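Local coordinates for protein probable N-acetyl-gamma-glutamyl-phosphate reductase, chloroplastic (Arabidopsis thaliana, PDB 1XYG) that probably catalyses the NADPH-dependent reduction of N-acetyl-glutamyl 5-phosphate to the semialdehyde with release of phosphate, the third step from glutamate toward arginine in the plastid, at residues R156-P161 with N341-Y346. Numbering follows the deposited sequence.
Sequences RLVANP and NIMLGY
Met343, in the last turn of helix 329-343, reaches across to strand 157-159 and lays its thioether end on Val158. The two side chains cross at a slant: methyl CE of Met343 lies 3.4 Å from CG2 of Val158, tighter than usual for two carbons, and SD of Met343 sits 3.6 Å from the same methyl. CG2 of Val158, anti to the carbonyl carbon, is the branch that meets it (chi1 169°). The methionine chain runs out extended as far as SD and then bends (chi3 83°), bringing CE also within 3.6 Å of the backbone O of Arg156. The CB of Arg156 points away from the helix, and its NH1 bonds to the carbonyl O of Leu106. Val109 of strand 107-110 and Ile152 of helix 145-153 also touch Met343, which is buried. With Met343 cut back to an alanine, Val158 would probably face a gap, and Val109 and Ile152 would lose the apolar chain they share. Just beyond, Gly345, at positive phi, closes the helix in a Schellman motif, with Tyr346 N bonded to Asn341 O (2.8 Å) and Gly345 N to Ile342 O (3.1 Å). Here the chain's last helix, following strand 318-325 of the mixed sheet, returns to the parallel sheet of the Rossmann-type NAD(P)-binding domain, as in the semialdehyde dehydrogenase family.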
loop_
_atom_site.group_PDB
_atom_site.type_symbol
_atom_site.label_atom_id
_atom_site.label_comp_id
_atom_site.label_asym_id
_atom_site.label_seq_id
_atom_site.Cartn_x
_atom_site.Cartn_y
_atom_site.Cartn_z
ATOM N N ARG A 156 -38.318 -16.846 -0.624
ATOM C CA ARG A 156 -37.975 -17.202 -2.000
ATOM C C ARG A 156 -37.021 -16.137 -2.529
ATOM O O ARG A 156 -36.067 -16.430 -3.249
ATOM C CB ARG A 156 -39.228 -17.247 -2.884
ATOM C CG ARG A 156 -38.941 -17.700 -4.317
ATOM C CD ARG A 156 -40.192 -17.729 -5.182
ATOM N NE ARG A 156 -40.549 -16.412 -5.704
ATOM C CZ ARG A 156 -39.934 -15.818 -6.723
ATOM N NH1 ARG A 156 -38.924 -16.423 -7.340
ATOM N NH2 ARG A 156 -40.332 -14.622 -7.132
ATOM N N LEU A 157 -37.300 -14.892 -2.160
ATOM C CA LEU A 157 -36.488 -13.758 -2.577
ATOM C C LEU A 157 -35.905 -13.058 -1.354
ATOM O O LEU A 157 -36.637 -12.548 -0.495
ATOM C CB LEU A 157 -37.327 -12.764 -3.385
ATOM C CG LEU A 157 -36.609 -11.476 -3.816
ATOM C CD1 LEU A 157 -35.475 -11.809 -4.790
ATOM C CD2 LEU A 157 -37.605 -10.522 -4.463
ATOM N N VAL A 158 -34.579 -13.042 -1.276
ATOM C CA VAL A 158 -33.903 -12.407 -0.159
ATOM C C VAL A 158 -33.069 -11.223 -0.617
ATOM O O VAL A 158 -32.348 -11.304 -1.612
ATOM C CB VAL A 158 -32.991 -13.406 0.597
ATOM C CG1 VAL A 158 -32.088 -12.653 1.585
ATOM C CG2 VAL A 158 -33.844 -14.413 1.357
ATOM N N ALA A 159 -33.195 -10.115 0.106
ATOM C CA ALA A 159 -32.431 -8.912 -0.200
ATOM C C ALA A 159 -31.194 -8.974 0.685
ATOM O O ALA A 159 -31.290 -8.812 1.905
ATOM C CB ALA A 159 -33.255 -7.661 0.123
ATOM N N ASN A 160 -30.042 -9.242 0.081
ATOM C CA ASN A 160 -28.804 -9.329 0.843
ATOM C C ASN A 160 -28.425 -7.929 1.316
ATOM O O ASN A 160 -28.356 -6.994 0.516
ATOM C CB ASN A 160 -27.685 -9.921 -0.020
ATOM C CG ASN A 160 -26.612 -10.602 0.815
ATOM O OD1 ASN A 160 -26.912 -11.458 1.645
ATOM N ND2 ASN A 160 -25.361 -10.225 0.602
ATOM N N PRO A 161 -28.204 -7.758 2.632
ATOM C CA PRO A 161 -27.837 -6.439 3.170
ATOM C C PRO A 161 -26.565 -5.821 2.599
ATOM O O PRO A 161 -25.772 -6.492 1.940
ATOM C CB PRO A 161 -27.744 -6.678 4.685
ATOM C CG PRO A 161 -27.721 -8.178 4.855
ATOM C CD PRO A 161 -28.563 -8.685 3.719
ATOM N N ASN A 341 -27.576 -20.932 1.415
ATOM C CA ASN A 341 -27.384 -22.239 2.028
ATOM C C ASN A 341 -28.638 -22.681 2.768
ATOM O O ASN A 341 -29.214 -23.721 2.446
ATOM C CB ASN A 341 -26.191 -22.242 2.992
ATOM C CG ASN A 341 -24.853 -22.467 2.273
ATOM O OD1 ASN A 341 -24.793 -23.144 1.239
ATOM N ND2 ASN A 341 -23.776 -21.916 2.829
ATOM N N ILE A 342 -29.069 -21.887 3.744
ATOM C CA ILE A 342 -30.245 -22.237 4.526
ATOM C C ILE A 342 -31.549 -22.188 3.729
ATOM O O ILE A 342 -32.494 -22.918 4.032
ATOM C CB ILE A 342 -30.363 -21.343 5.783
ATOM C CG1 ILE A 342 -30.508 -19.872 5.390
ATOM C CG2 ILE A 342 -29.122 -21.524 6.660
ATOM C CD1 ILE A 342 -30.690 -18.946 6.578
ATOM N N MET A 343 -31.605 -21.339 2.707
ATOM C CA MET A 343 -32.803 -21.240 1.876
ATOM C C MET A 343 -33.019 -22.545 1.116
ATOM O O MET A 343 -34.151 -22.923 0.824
ATOM C CB MET A 343 -32.667 -20.090 0.876
ATOM C CG MET A 343 -32.818 -18.708 1.492
ATOM S SD MET A 343 -32.153 -17.415 0.426
ATOM C CE MET A 343 -33.537 -17.135 -0.717
ATOM N N LEU A 344 -31.918 -23.221 0.791
ATOM C CA LEU A 344 -31.970 -24.487 0.068
ATOM C C LEU A 344 -31.913 -25.702 0.995
ATOM O O LEU A 344 -31.851 -26.841 0.526
ATOM C CB LEU A 344 -30.831 -24.561 -0.956
ATOM C CG LEU A 344 -31.003 -23.620 -2.158
ATOM C CD1 LEU A 344 -29.823 -23.715 -3.135
ATOM C CD2 LEU A 344 -32.294 -23.989 -2.855
ATOM N N GLY A 345 -31.928 -25.456 2.301
ATOM C CA GLY A 345 -31.904 -26.552 3.249
ATOM C C GLY A 345 -30.544 -27.149 3.551
ATOM O O GLY A 345 -30.468 -28.239 4.115
ATOM N N TYR A 346 -29.468 -26.458 3.184
ATOM C CA TYR A 346 -28.126 -26.963 3.470
ATOM C C TYR A 346 -27.558 -26.297 4.723
ATOM O O TYR A 346 -28.047 -25.257 5.164
ATOM C CB TYR A 346 -27.168 -26.706 2.296
ATOM C CG TYR A 346 -27.457 -27.482 1.027
ATOM C CD1 TYR A 346 -28.513 -27.124 0.188
ATOM C CD2 TYR A 346 -26.698 -28.606 0.687
ATOM C CE1 TYR A 346 -28.809 -27.865 -0.952
ATOM C CE2 TYR A 346 -26.989 -29.362 -0.455
ATOM C CZ TYR A 346 -28.047 -28.985 -1.266
ATOM O OH TYR A 346 -28.367 -29.744 -2.365
#